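GAF domain-containing protein (Thermoplasma acidophilum, PDB 4MN7) reduces the R-sulfoxide of free methionine to methionine, acting as a type II free methionine-R-sulfoxide reductase built on a GAF domain. Local coordinates at residues G58-A63 and I103-I108; F6-M11 and K39-V44; N22-W27 and K113-K118. The protein carries 1 engineered substitution. One frame throughout, in Å; residues are numbered along the deposited sequence.

Interaction 1 of 3, residues G58-A63 and I103-I108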
ATOM      1  N   GLY A  58       5.384  -3.988  26.891  1.00 51.67           N
ATOM      2  CA  GLY A  58       4.080  -3.622  26.328  1.00 47.07           C
ATOM      3  C   GLY A  58       3.577  -4.566  25.229  1.00 47.01           C
ATOM      4  O   GLY A  58       4.311  -5.435  24.723  1.00 41.37           O
ATOM      5  N   LEU A  59       2.320  -4.406  24.835  1.00 45.12           N
ATOM      6  CA  LEU A  59       1.785  -5.215  23.742  1.00 42.09           C
ATOM      7  C   LEU A  59       2.510  -4.883  22.420  1.00 36.34           C
ATOM      8  O   LEU A  59       2.705  -5.719  21.573  1.00 36.23           O
ATOM      9  CB  LEU A  59       0.320  -4.921  23.552  1.00 44.47           C
ATOM     10  CG  LEU A  59      -0.532  -5.102  24.798  1.00 52.15           C
ATOM     11  CD1 LEU A  59      -1.904  -4.484  24.537  1.00 53.13           C
ATOM     12  CD2 LEU A  59      -0.650  -6.574  25.125  1.00 49.32           C
ATOM     13  N   CYS A  60       2.877  -3.641  22.227  1.00 32.37           N
ATOM     14  CA  CYS A  60       3.531  -3.289  20.994  1.00 34.17           C
ATOM     15  C   CYS A  60       4.840  -4.131  20.858  1.00 36.04           C
ATOM     16  O   CYS A  60       5.179  -4.639  19.788  1.00 39.10           O
ATOM     17  CB  CYS A  60       3.751  -1.804  20.971  1.00 35.17           C
ATOM     18  SG  CYS A  60       2.223  -0.860  20.667  1.00 38.57           S
ATOM     19  N   SER A  61       5.594  -4.293  21.929  1.00 37.23           N
ATOM     20  CA  SER A  61       6.831  -5.059  21.827  1.00 33.65           C
ATOM     21  C   SER A  61       6.550  -6.492  21.646  1.00 32.97           C
ATOM     22  O   SER A  61       7.261  -7.199  20.893  1.00 33.17           O
ATOM     23  CB  SER A  61       7.640  -4.961  23.143  1.00 36.29           C
ATOM     24  OG  SER A  61       7.902  -3.628  23.339  1.00 38.61           O
ATOM     25  N   LEU A  62       5.550  -6.946  22.397  1.00 27.83           N
ATOM     26  CA  LEU A  62       5.248  -8.368  22.433  1.00 38.61           C
ATOM     27  C   LEU A  62       5.016  -8.942  21.036  1.00 34.13           C
ATOM     28  O   LEU A  62       5.506 -10.024  20.749  1.00 36.59           O
ATOM     29  CB  LEU A  62       4.081  -8.698  23.397  1.00 37.34           C
ATOM     30  CG  LEU A  62       4.053 -10.076  24.024  1.00 51.01           C
ATOM     31  CD1 LEU A  62       5.354 -10.283  24.789  1.00 52.80           C
ATOM     32  CD2 LEU A  62       2.840 -10.252  24.957  1.00 50.89           C
ATOM     33  N   ALA A  63       4.310  -8.214  20.165  1.00 32.94           N
ATOM     34  CA  ALA A  63       3.978  -8.779  18.851  1.00 33.52           C
ATOM     35  C   ALA A  63       5.239  -9.037  18.033  1.00 35.32           C
ATOM     36  O   ALA A  63       5.331  -9.961  17.272  1.00 30.85           O
ATOM     37  CB  ALA A  63       3.067  -7.863  18.101  1.00 35.77           C
ATOM     38  N   ILE A 103       8.993  -6.780  10.842  1.00 33.21           N
ATOM     39  CA  ILE A 103       9.680  -5.500  10.581  1.00 33.48           C
ATOM     40  C   ILE A 103       8.920  -4.309  11.135  1.00 29.40           C
ATOM     41  O   ILE A 103       9.351  -3.151  10.996  1.00 31.89           O
ATOM     42  CB  ILE A 103       9.976  -5.313   9.085  1.00 31.31           C
ATOM     43  CG1 ILE A 103       8.661  -5.412   8.287  1.00 33.90           C
ATOM     44  CG2 ILE A 103      10.958  -6.413   8.658  1.00 38.73           C
ATOM     45  CD1 ILE A 103       8.601  -4.564   7.045  1.00 34.32           C
ATOM     46  N   GLY A 104       7.797  -4.598  11.736  1.00 31.68           N
ATOM     47  CA  GLY A 104       6.913  -3.604  12.249  1.00 30.10           C
ATOM     48  C   GLY A 104       5.589  -4.197  12.619  1.00 30.79           C
ATOM     49  O   GLY A 104       5.465  -5.399  12.827  1.00 28.83           O
ATOM     50  N   GLU A 105       4.595  -3.338  12.817  1.00 30.12           N
ATOM     51  CA  GLU A 105       3.283  -3.835  13.288  1.00 29.92           C
ATOM     52  C   GLU A 105       2.161  -2.882  13.042  1.00 28.90           C
ATOM     53  O   GLU A 105       2.388  -1.667  12.858  1.00 29.93           O
ATOM     54  CB  GLU A 105       3.394  -4.128  14.798  1.00 31.03           C
ATOM     55  CG  GLU A 105       3.685  -2.876  15.599  1.00 32.93           C
ATOM     56  CD  GLU A 105       4.035  -3.196  17.064  1.00 34.39           C
ATOM     57  OE1 GLU A 105       4.479  -4.307  17.372  1.00 38.80           O
ATOM     58  OE2 GLU A 105       3.744  -2.363  17.897  1.00 33.59           O
ATOM     59  N   ILE A 106       0.943  -3.374  13.138  1.00 33.14           N
ATOM     60  CA  ILE A 106      -0.248  -2.517  13.149  1.00 32.27           C
ATOM     61  C   ILE A 106      -0.751  -2.628  14.562  1.00 31.85           C
ATOM     62  O   ILE A 106      -0.970  -3.719  15.024  1.00 32.62           O
ATOM     63  CB  ILE A 106      -1.322  -3.044  12.169  1.00 33.69           C
ATOM     64  CG1 ILE A 106      -0.725  -3.152  10.783  1.00 33.34           C
ATOM     65  CG2 ILE A 106      -2.540  -2.134  12.107  1.00 37.61           C
ATOM     66  CD1 ILE A 106      -1.677  -3.615   9.745  1.00 32.47           C
ATOM     67  N   ASP A 107      -0.954  -1.478  15.219  1.00 29.71           N
ATOM     68  CA  ASP A 107      -1.467  -1.364  16.568  1.00 29.04           C
ATOM     69  C   ASP A 107      -2.790  -0.679  16.532  1.00 27.68           C
ATOM     70  O   ASP A 107      -2.902   0.458  16.041  1.00 28.66           O
ATOM     71  CB  ASP A 107      -0.476  -0.518  17.392  1.00 28.45           C
ATOM     72  CG  ASP A 107      -0.853  -0.373  18.867  1.00 33.07           C
ATOM     73  OD1 ASP A 107      -1.577  -1.253  19.406  1.00 34.39           O
ATOM     74  OD2 ASP A 107      -0.398   0.629  19.503  1.00 33.14           O
ATOM     75  N   ILE A 108      -3.807  -1.349  17.056  1.00 31.28           N
ATOM     76  CA  ILE A 108      -5.157  -0.764  17.084  1.00 31.22           C
ATOM     77  C   ILE A 108      -5.773  -0.824  18.487  1.00 30.66           C
ATOM     78  O   ILE A 108      -5.825  -1.876  19.119  1.00 29.59           O
ATOM     79  CB  ILE A 108      -6.075  -1.540  16.109  1.00 32.03           C
ATOM     80  CG1 ILE A 108      -5.488  -1.542  14.720  1.00 32.33           C
ATOM     81  CG2 ILE A 108      -7.443  -0.915  16.056  1.00 36.45           C
ATOM     82  CD1 ILE A 108      -6.278  -2.351  13.675  1.00 36.11           C
TER

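Interaction 2 of 3, residues F6-M11 and K39-V44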
ATOM      1  N   PHE A   6       5.857   8.240  -0.402  1.00 41.49           N
ATOM      2  CA  PHE A   6       4.805   7.485  -1.033  1.00 38.37           C
ATOM      3  C   PHE A   6       4.300   6.375  -0.079  1.00 36.26           C
ATOM      4  O   PHE A   6       3.112   6.280   0.181  1.00 37.20           O
ATOM      5  CB  PHE A   6       5.313   6.830  -2.309  1.00 36.78           C
ATOM      6  CG  PHE A   6       4.361   5.827  -2.872  1.00 37.47           C
ATOM      7  CD1 PHE A   6       3.185   6.249  -3.478  1.00 35.22           C
ATOM      8  CD2 PHE A   6       4.623   4.484  -2.817  1.00 39.74           C
ATOM      9  CE1 PHE A   6       2.272   5.334  -3.981  1.00 38.32           C
ATOM     10  CE2 PHE A   6       3.749   3.566  -3.373  1.00 33.88           C
ATOM     11  CZ  PHE A   6       2.561   3.981  -3.934  1.00 33.62           C
ATOM     12  N   ALA A   7       5.230   5.633   0.514  1.00 36.85           N
ATOM     13  CA  ALA A   7       4.874   4.585   1.462  1.00 36.65           C
ATOM     14  C   ALA A   7       4.126   5.130   2.636  1.00 38.85           C
ATOM     15  O   ALA A   7       3.142   4.512   3.125  1.00 37.54           O
ATOM     16  CB  ALA A   7       6.085   3.772   1.916  1.00 35.15           C
ATOM     17  N   ARG A   8       4.576   6.271   3.138  1.00 34.94           N
ATOM     18  CA  ARG A   8       3.883   6.833   4.303  1.00 35.11           C
ATOM     19  C   ARG A   8       2.464   7.236   3.977  1.00 36.55           C
ATOM     20  O   ARG A   8       1.576   7.051   4.830  1.00 37.07           O
ATOM     21  CB  ARG A   8       4.656   8.023   4.902  1.00 38.10           C
ATOM     22  CG  ARG A   8       4.002   8.565   6.154  1.00 41.58           C
ATOM     23  CD  ARG A   8       4.574   9.894   6.578  1.00 48.85           C
ATOM     24  NE  ARG A   8       5.570   9.625   7.614  1.00 58.87           N
ATOM     25  CZ  ARG A   8       6.857   9.652   7.414  1.00 51.96           C
ATOM     26  NH1 ARG A   8       7.312   9.970   6.240  1.00 53.84           N
ATOM     27  NH2 ARG A   8       7.672   9.371   8.392  1.00 65.58           N
ATOM     28  N   SER A   9       2.213   7.764   2.748  1.00 40.70           N
ATOM     29  CA  SER A   9       0.832   8.104   2.385  1.00 37.74           C
ATOM     30  C   SER A   9      -0.040   6.830   2.235  1.00 37.70           C
ATOM     31  O   SER A   9      -1.216   6.852   2.605  1.00 36.88           O
ATOM     32  CB  SER A   9       0.709   9.092   1.161  1.00 43.49           C
ATOM     33  OG  SER A   9       0.632   8.473  -0.107  1.00 52.29           O
ATOM     34  N   GLN A  10       0.525   5.741   1.704  1.00 35.28           N
ATOM     35  CA  GLN A  10      -0.187   4.438   1.696  1.00 34.25           C
ATOM     36  C   GLN A  10      -0.559   3.982   3.094  1.00 33.11           C
ATOM     37  O   GLN A  10      -1.680   3.599   3.349  1.00 31.29           O
ATOM     38  CB  GLN A  10       0.650   3.363   1.025  1.00 34.49           C
ATOM     39  CG  GLN A  10       0.794   3.560  -0.468  1.00 37.94           C
ATOM     40  CD  GLN A  10      -0.547   3.407  -1.193  1.00 40.85           C
ATOM     41  OE1 GLN A  10      -1.135   2.337  -1.161  1.00 43.16           O
ATOM     42  NE2 GLN A  10      -1.014   4.457  -1.817  1.00 38.31           N
ATOM     43  N   MET A  11       0.395   4.004   4.012  1.00 34.11           N
ATOM     44  CA  MET A  11       0.145   3.573   5.401  1.00 34.49           C
ATOM     45  C   MET A  11      -0.907   4.451   6.048  1.00 30.31           C
ATOM     46  O   MET A  11      -1.811   4.002   6.759  1.00 31.63           O
ATOM     47  CB  MET A  11       1.458   3.631   6.236  1.00 32.74           C
ATOM     48  CG  MET A  11       2.398   2.490   5.942  1.00 38.62           C
ATOM     49  SD  MET A  11       3.854   2.487   7.038  1.00 44.94           S
ATOM     50  CE  MET A  11       4.786   3.379   5.951  1.00 42.51           C
ATOM     51  N   LYS A  39       9.208   2.690  15.889  1.00 34.93           N
ATOM     52  CA  LYS A  39       8.920   4.061  15.579  1.00 35.71           C
ATOM     53  C   LYS A  39       7.569   4.227  14.894  1.00 35.21           C
ATOM     54  O   LYS A  39       7.344   3.654  13.883  1.00 34.51           O
ATOM     55  CB  LYS A  39      10.022   4.584  14.679  1.00 39.13           C
ATOM     56  CG  LYS A  39       9.899   6.032  14.240  1.00 37.75           C
ATOM     57  CD  LYS A  39       9.885   7.031  15.384  1.00 45.94           C
ATOM     58  CE  LYS A  39       9.371   8.415  14.934  1.00 49.76           C
ATOM     59  NZ  LYS A  39       9.903   8.797  13.584  1.00 53.23           N
ATOM     60  N   LEU A  40       6.683   5.031  15.448  1.00 33.63           N
ATOM     61  CA  LEU A  40       5.384   5.291  14.796  1.00 33.96           C
ATOM     62  C   LEU A  40       5.581   6.082  13.518  1.00 34.34           C
ATOM     63  O   LEU A  40       6.081   7.195  13.537  1.00 37.93           O
ATOM     64  CB  LEU A  40       4.494   6.086  15.724  1.00 37.20           C
ATOM     65  CG  LEU A  40       3.036   6.362  15.341  1.00 40.90           C
ATOM     66  CD1 LEU A  40       2.259   5.093  15.104  1.00 40.82           C
ATOM     67  CD2 LEU A  40       2.371   7.236  16.393  1.00 43.68           C
ATOM     68  N   GLU A  41       5.214   5.520  12.376  1.00 32.15           N
ATOM     69  CA  GLU A  41       5.365   6.251  11.137  1.00 31.67           C
ATOM     70  C   GLU A  41       4.041   6.730  10.495  1.00 32.69           C
ATOM     71  O   GLU A  41       4.047   7.548   9.609  1.00 34.72           O
ATOM     72  CB  GLU A  41       6.223   5.478  10.158  1.00 33.12           C
ATOM     73  CG  GLU A  41       7.621   5.163  10.713  1.00 33.81           C
ATOM     74  CD  GLU A  41       8.577   6.396  10.630  1.00 35.45           C
ATOM     75  OE1 GLU A  41       8.117   7.498  10.303  1.00 31.92           O
ATOM     76  OE2 GLU A  41       9.787   6.265  10.863  1.00 36.05           O
ATOM     77  N   ALA A  42       2.929   6.212  10.946  1.00 34.11           N
ATOM     78  CA  ALA A  42       1.635   6.685  10.505  1.00 33.48           C
ATOM     79  C   ALA A  42       0.614   6.255  11.511  1.00 32.82           C
ATOM     80  O   ALA A  42       0.727   5.157  12.129  1.00 35.12           O
ATOM     81  CB  ALA A  42       1.285   6.124   9.111  1.00 37.34           C
ATOM     82  N   PHE A  43      -0.403   7.095  11.680  1.00 32.96           N
ATOM     83  CA  PHE A  43      -1.574   6.773  12.502  1.00 38.16           C
ATOM     84  C   PHE A  43      -2.777   7.650  12.210  1.00 39.96           C
ATOM     85  O   PHE A  43      -2.629   8.767  11.765  1.00 39.25           O
ATOM     86  CB  PHE A  43      -1.279   6.974  13.998  1.00 42.02           C
ATOM     87  CG  PHE A  43      -1.166   8.412  14.398  1.00 38.22           C
ATOM     88  CD1 PHE A  43      -0.038   9.152  14.051  1.00 41.62           C
ATOM     89  CD2 PHE A  43      -2.166   9.010  15.114  1.00 42.14           C
ATOM     90  CE1 PHE A  43       0.064  10.484  14.380  1.00 46.60           C
ATOM     91  CE2 PHE A  43      -2.078  10.332  15.482  1.00 46.36           C
ATOM     92  CZ  PHE A  43      -0.969  11.085  15.093  1.00 47.25           C
ATOM     93  N   VAL A  44      -3.947   7.158  12.565  1.00 37.21           N
ATOM     94  CA  VAL A  44      -5.134   7.986  12.640  1.00 40.77           C
ATOM     95  C   VAL A  44      -5.726   7.853  13.996  1.00 39.29           C
ATOM     96  O   VAL A  44      -5.821   6.744  14.558  1.00 38.09           O
ATOM     97  CB  VAL A  44      -6.174   7.581  11.560  1.00 44.90           C
ATOM     98  CG1 VAL A  44      -7.472   8.336  11.751  1.00 55.96           C
ATOM     99  CG2 VAL A  44      -5.636   7.947  10.182  1.00 41.66           C
TER

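Interaction 3 of 3, residues N22-W27 and K113-K118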
ATOM      1  N   ASN A  22     -14.372   0.383  10.446  1.00 34.63           N
ATOM      2  CA  ASN A  22     -14.617  -0.534  11.556  1.00 38.48           C
ATOM      3  C   ASN A  22     -15.036   0.304  12.733  1.00 42.01           C
ATOM      4  O   ASN A  22     -14.271   1.139  13.212  1.00 48.03           O
ATOM      5  CB  ASN A  22     -13.376  -1.369  11.906  1.00 36.56           C
ATOM      6  CG  ASN A  22     -12.978  -2.249  10.790  1.00 37.66           C
ATOM      7  OD1 ASN A  22     -13.402  -3.368  10.721  1.00 43.08           O
ATOM      8  ND2 ASN A  22     -12.087  -1.775   9.944  1.00 41.21           N
ATOM      9  N   PRO A  23     -16.269   0.110  13.192  1.00 52.90           N
ATOM     10  CA  PRO A  23     -16.818   0.971  14.246  1.00 49.14           C
ATOM     11  C   PRO A  23     -16.112   0.885  15.600  1.00 38.53           C
ATOM     12  O   PRO A  23     -16.127   1.842  16.337  1.00 42.51           O
ATOM     13  CB  PRO A  23     -18.257   0.466  14.372  1.00 50.93           C
ATOM     14  CG  PRO A  23     -18.544  -0.169  13.030  1.00 54.99           C
ATOM     15  CD  PRO A  23     -17.269  -0.874  12.732  1.00 52.67           C
ATOM     16  N   LYS A  24     -15.520  -0.247  15.925  1.00 44.99           N
ATOM     17  CA  LYS A  24     -14.817  -0.411  17.199  1.00 42.62           C
ATOM     18  C   LYS A  24     -13.340   0.033  17.146  1.00 41.85           C
ATOM     19  O   LYS A  24     -12.659   0.031  18.162  1.00 49.29           O
ATOM     20  CB  LYS A  24     -14.857  -1.884  17.610  1.00 45.72           C
ATOM     21  CG  LYS A  24     -16.245  -2.450  17.671  1.00 50.32           C
ATOM     22  CD  LYS A  24     -16.228  -3.769  18.377  1.00 59.14           C
ATOM     23  CE  LYS A  24     -17.641  -4.192  18.714  1.00 64.55           C
ATOM     24  NZ  LYS A  24     -17.653  -5.660  18.911  1.00 68.09           N
ATOM     25  N   TYR A  25     -12.822   0.359  15.964  1.00 46.10           N
ATOM     26  CA  TYR A  25     -11.408   0.680  15.829  1.00 38.54           C
ATOM     27  C   TYR A  25     -11.294   2.155  16.075  1.00 38.61           C
ATOM     28  O   TYR A  25     -11.718   2.921  15.243  1.00 37.94           O
ATOM     29  CB  TYR A  25     -10.863   0.349  14.429  1.00 35.67           C
ATOM     30  CG  TYR A  25     -10.770  -1.122  14.079  1.00 38.42           C
ATOM     31  CD1 TYR A  25     -11.410  -2.118  14.810  1.00 34.83           C
ATOM     32  CD2 TYR A  25     -10.048  -1.523  12.971  1.00 34.36           C
ATOM     33  CE1 TYR A  25     -11.311  -3.456  14.431  1.00 41.48           C
ATOM     34  CE2 TYR A  25      -9.950  -2.859  12.598  1.00 35.58           C
ATOM     35  CZ  TYR A  25     -10.581  -3.805  13.326  1.00 40.88           C
ATOM     36  OH  TYR A  25     -10.449  -5.079  12.935  1.00 39.07           O
ATOM     37  N   ASP A  26     -10.710   2.557  17.213  1.00 35.50           N
ATOM     38  CA  ASP A  26     -10.623   3.976  17.592  1.00 35.52           C
ATOM     39  C   ASP A  26      -9.285   4.657  17.368  1.00 39.90           C
ATOM     40  O   ASP A  26      -9.259   5.844  17.251  1.00 37.38           O
ATOM     41  CB  ASP A  26     -11.020   4.135  19.063  1.00 43.05           C
ATOM     42  CG  ASP A  26     -12.482   3.809  19.275  1.00 44.38           C
ATOM     43  OD1 ASP A  26     -13.246   4.476  18.575  1.00 43.50           O
ATOM     44  OD2 ASP A  26     -12.845   2.882  20.023  1.00 38.47           O
ATOM     45  N   TRP A  27      -8.187   3.890  17.266  1.00 39.77           N
ATOM     46  CA  TRP A  27      -6.866   4.392  16.992  1.00 33.24           C
ATOM     47  C   TRP A  27      -6.174   3.315  16.168  1.00 31.12           C
ATOM     48  O   TRP A  27      -6.212   2.151  16.495  1.00 35.33           O
ATOM     49  CB  TRP A  27      -6.088   4.657  18.324  1.00 33.75           C
ATOM     50  CG  TRP A  27      -4.803   5.455  18.178  1.00 33.52           C
ATOM     51  CD1 TRP A  27      -4.668   6.784  18.159  1.00 35.95           C
ATOM     52  CD2 TRP A  27      -3.510   4.920  17.943  1.00 37.20           C
ATOM     53  NE1 TRP A  27      -3.373   7.136  17.965  1.00 33.72           N
ATOM     54  CE2 TRP A  27      -2.639   5.997  17.813  1.00 33.19           C
ATOM     55  CE3 TRP A  27      -2.999   3.611  17.845  1.00 36.25           C
ATOM     56  CZ2 TRP A  27      -1.291   5.831  17.563  1.00 34.85           C
ATOM     57  CZ3 TRP A  27      -1.645   3.438  17.595  1.00 37.60           C
ATOM     58  CH2 TRP A  27      -0.805   4.539  17.485  1.00 36.83           C
ATOM     59  N   LYS A 113     -14.766  -3.121  24.954  1.00 40.81           N
ATOM     60  CA  LYS A 113     -14.092  -4.279  25.457  1.00 48.93           C
ATOM     61  C   LYS A 113     -14.156  -5.402  24.428  1.00 38.15           C
ATOM     62  O   LYS A 113     -15.151  -5.506  23.735  1.00 39.49           O
ATOM     63  CB  LYS A 113     -14.822  -4.717  26.693  1.00 55.55           C
ATOM     64  CG  LYS A 113     -14.023  -5.548  27.694  1.00 69.09           C
ATOM     65  CD  LYS A 113     -14.714  -5.516  29.064  1.00 76.46           C
ATOM     66  CE  LYS A 113     -15.405  -4.161  29.298  1.00 78.51           C
ATOM     67  NZ  LYS A 113     -15.956  -3.908  30.656  1.00 83.31           N
ATOM     68  N   ALA A 114     -13.197  -6.313  24.449  1.00 38.44           N
ATOM     69  CA  ALA A 114     -13.203  -7.484  23.541  1.00 43.52           C
ATOM     70  C   ALA A 114     -13.646  -7.120  22.107  1.00 39.84           C
ATOM     71  O   ALA A 114     -14.516  -7.725  21.539  1.00 45.35           O
ATOM     72  CB  ALA A 114     -14.113  -8.556  24.105  1.00 45.47           C
ATOM     73  N   ALA A 115     -13.088  -6.044  21.583  1.00 35.52           N
ATOM     74  CA  ALA A 115     -13.420  -5.508  20.288  1.00 42.04           C
ATOM     75  C   ALA A 115     -12.945  -6.425  19.108  1.00 37.25           C
ATOM     76  O   ALA A 115     -13.457  -6.307  18.016  1.00 40.80           O
ATOM     77  CB  ALA A 115     -12.738  -4.155  20.144  1.00 39.13           C
ATOM     78  N   PHE A 116     -11.923  -7.230  19.333  1.00 38.11           N
ATOM     79  CA  PHE A 116     -11.181  -7.881  18.257  1.00 40.94           C
ATOM     80  C   PHE A 116     -11.395  -9.384  18.298  1.00 43.48           C
ATOM     81  O   PHE A 116     -10.908 -10.095  19.178  1.00 47.77           O
ATOM     82  CB  PHE A 116      -9.718  -7.535  18.375  1.00 39.44           C
ATOM     83  CG  PHE A 116      -9.473  -6.059  18.389  1.00 37.73           C
ATOM     84  CD1 PHE A 116      -9.680  -5.303  17.281  1.00 34.28           C
ATOM     85  CD2 PHE A 116      -9.069  -5.423  19.546  1.00 35.56           C
ATOM     86  CE1 PHE A 116      -9.463  -3.927  17.285  1.00 35.82           C
ATOM     87  CE2 PHE A 116      -8.864  -4.040  19.557  1.00 34.23           C
ATOM     88  CZ  PHE A 116      -9.065  -3.287  18.427  1.00 38.39           C
ATOM     89  N   SER A 117     -12.194  -9.850  17.364  1.00 41.65           N
ATOM     90  CA  SER A 117     -12.534 -11.272  17.280  1.00 43.98           C
ATOM     91  C   SER A 117     -11.516 -11.998  16.377  1.00 41.17           C
ATOM     92  O   SER A 117     -10.598 -11.373  15.807  1.00 45.46           O
ATOM     93  CB  SER A 117     -13.953 -11.390  16.672  1.00 45.87           C
ATOM     94  OG  SER A 117     -13.990 -10.812  15.356  1.00 52.32           O
ATOM     95  N   LYS A 118     -11.685 -13.294  16.225  1.00 39.70           N
ATOM     96  CA  LYS A 118     -10.864 -14.122  15.340  1.00 36.72           C
ATOM     97  C   LYS A 118     -10.935 -13.653  13.915  1.00 34.26           C
ATOM     98  O   LYS A 118      -9.925 -13.662  13.236  1.00 35.36           O
ATOM     99  CB  LYS A 118     -11.289 -15.590  15.343  1.00 45.98           C
ATOM    100  CG  LYS A 118     -11.163 -16.279  16.668  1.00 60.29           C
ATOM    101  CD  LYS A 118      -9.722 -16.635  16.971  1.00 73.38           C
ATOM    102  CE  LYS A 118      -9.520 -16.917  18.471  1.00 79.25           C
ATOM    103  NZ  LYS A 118      -8.068 -16.788  18.798  1.00 81.74           N
TER

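Interaction 1 of 3, residues G58-A63 and I103-I108
Cys60, Glu105 and Asp107 meet in the buried space between the GAF sheet and helix 59-66, on the side where domains of this fold commonly carry their ligand pocket. The axes of helix segment 59-63 and strand segment 103-108 approach to 8.8 Å, with their N-to-C directions 135° apart, and Cys60 and Glu105 carry most of the contact between them. Cys60 SG stands beside the backbone N (chi1 -74°), pointing across to the strand, where Asp107 OD2 lies 3.2 Å from Cys60 SG. Glu105 comes up to the same residue. Beyond CG its chain is extended, and the carboxylate spans the Cys60 backbone and side chain: Glu105 OE1 is 2.5 Å from Cys60 O, while OE2 is 3.1 Å from Cys60 CB. Ala63, one turn on, adds its methyl, with CB 3.9 Å from Glu105 OE1. Strand alternation sets this up: Glu105 and Asp107 point to the helix, whereas Ile106 and Ile108 pack against helix 118-136 behind the sheet. Tyr31 and Val93 of the flanking strands also touch Glu105 and Asp107. A cysteine facing two strand-borne acids between the sheet and a helix of a GAF domain is consistent with the substrate site of free methionine-R-sulfoxide reductases.

Interaction 2 of 3, residues F6-M11 and K39-V44
Arg8 holds Glu41 by backbone and side chain, through NE and NH2. NE donates to the carbonyl oxygen, Arg8 NE to Glu41 O being 3.3 Å, with the donor in the carbonyl plane but the oxygen tilted out of the guanidinium plane. NH2 forms a salt bridge at the guanidinium edge, Arg8 NH2 to Glu41 OE1 at 2.7 Å. As a hydrogen bond it is weak, since the N-H...O angle is only 118°, and the two flat groups stand 63° apart, so this is not a flat two-pronged pairing. A bend at chi3 (-97°) swings the otherwise extended Arg8 chain over to the strand. One turn on along the helix, the backbones draw closer: Met11 CB touches Ala42 CB at 3.8 Å, and the CA atoms of Met11 and Ala42 are 6.2 Å apart, a separation suited to so small a strand residue. Both Glu41 and Ala42 can face the helix because they form a classic beta bulge opposite Phe30, which breaks the usual alternation where helix 2-21 lies on the GAF sheet. With an alanine at Arg8, the Glu41 carboxylate is likely to lose this charged mate and its carbonyl the NE donor. Further out, Glu5 forms a salt bridge with Arg8 NH1, and Gln12 NE2 donates to Phe43 O further along the strand. Phe138 packs on Arg8 and Met11, while on another side of the helix Phe6 meets Tyr17 of the second subunit edge-to-face.

Interaction 3 of 3, residues N22-W27 and K113-K118
Tyr25 and Phe116 make an apolar, partly aromatic contact between two irregular connections: the turn leading from helix 2-21 into strand 27-34, and the link from strand 101-110 to helix 118-136. No hydrogen bond crosses between the segments, and together they bury 194 Å². The rings meet obliquely, centroids 5.4 Å apart and planes at 50°, and Tyr25 CE1 comes to the edge of Phe116, near that ring's plane, with Tyr25 CE1 to Phe116 CE1 only 3.4 Å. With CG beside the backbone N (chi1 -69°), the Tyr25 ring swings back beneath Asn22, whose CB sits 3.3 Å above the ring plane, over its centre. That fold-back belongs to the type I turn Asn22-Tyr25, closed by Tyr25 N to Asn22 O at 3.2 Å. Phe116 is similarly overlaid by its own neighbour, the methyl of Ala115 lying over the centre of one face. The same methyl also serves the second part of the contact: the extended, solvent-exposed Lys24 chain runs alongside it, with Lys24 CD 3.9 Å from Ala115 CB and Lys24 CD 3.8 Å from Ala115 O. The Tyr25 hydroxyl finds its partner outside the two segments, in Asp120 OD1. Asp120 OD2 takes the N-H of Ser117, the N-cap of helix 118-136; this second bond is the N3-to-N-cap half of a capping box. Separately, the backbone Lys24 O bonds to Ser110 OG. Between the two segments the contact is apolar and sets no hydrogen-bond geometry of its own; the carboxylate of Asp120, shared by Tyr25 OH and Ser117 N, probably helps to fix the Tyr25 ring relative to the start of the helix.

From the N terminus, helix 2-21 supplies 6-11, and interaction 2 closes the first loop when 39-44 returns as the second strand in the chain. The 22-27 turn opens inside that loop but finds its partner 113-118 much later, so interactions 2 and 3 cross. Interaction 1, from 58-63 to 103-108, starts after interaction 2 has closed and is nested within interaction 3. Interactions 1 and 2 hold helices 59-66 and 2-21 to the sheet, and interaction 3 joins the connections at one end of it. Trp27 mediates between them, packing on Phe43 and Leu40 of 39-44 and on Ile108 of 103-108; Ile108 also meets Tyr25 and Phe116.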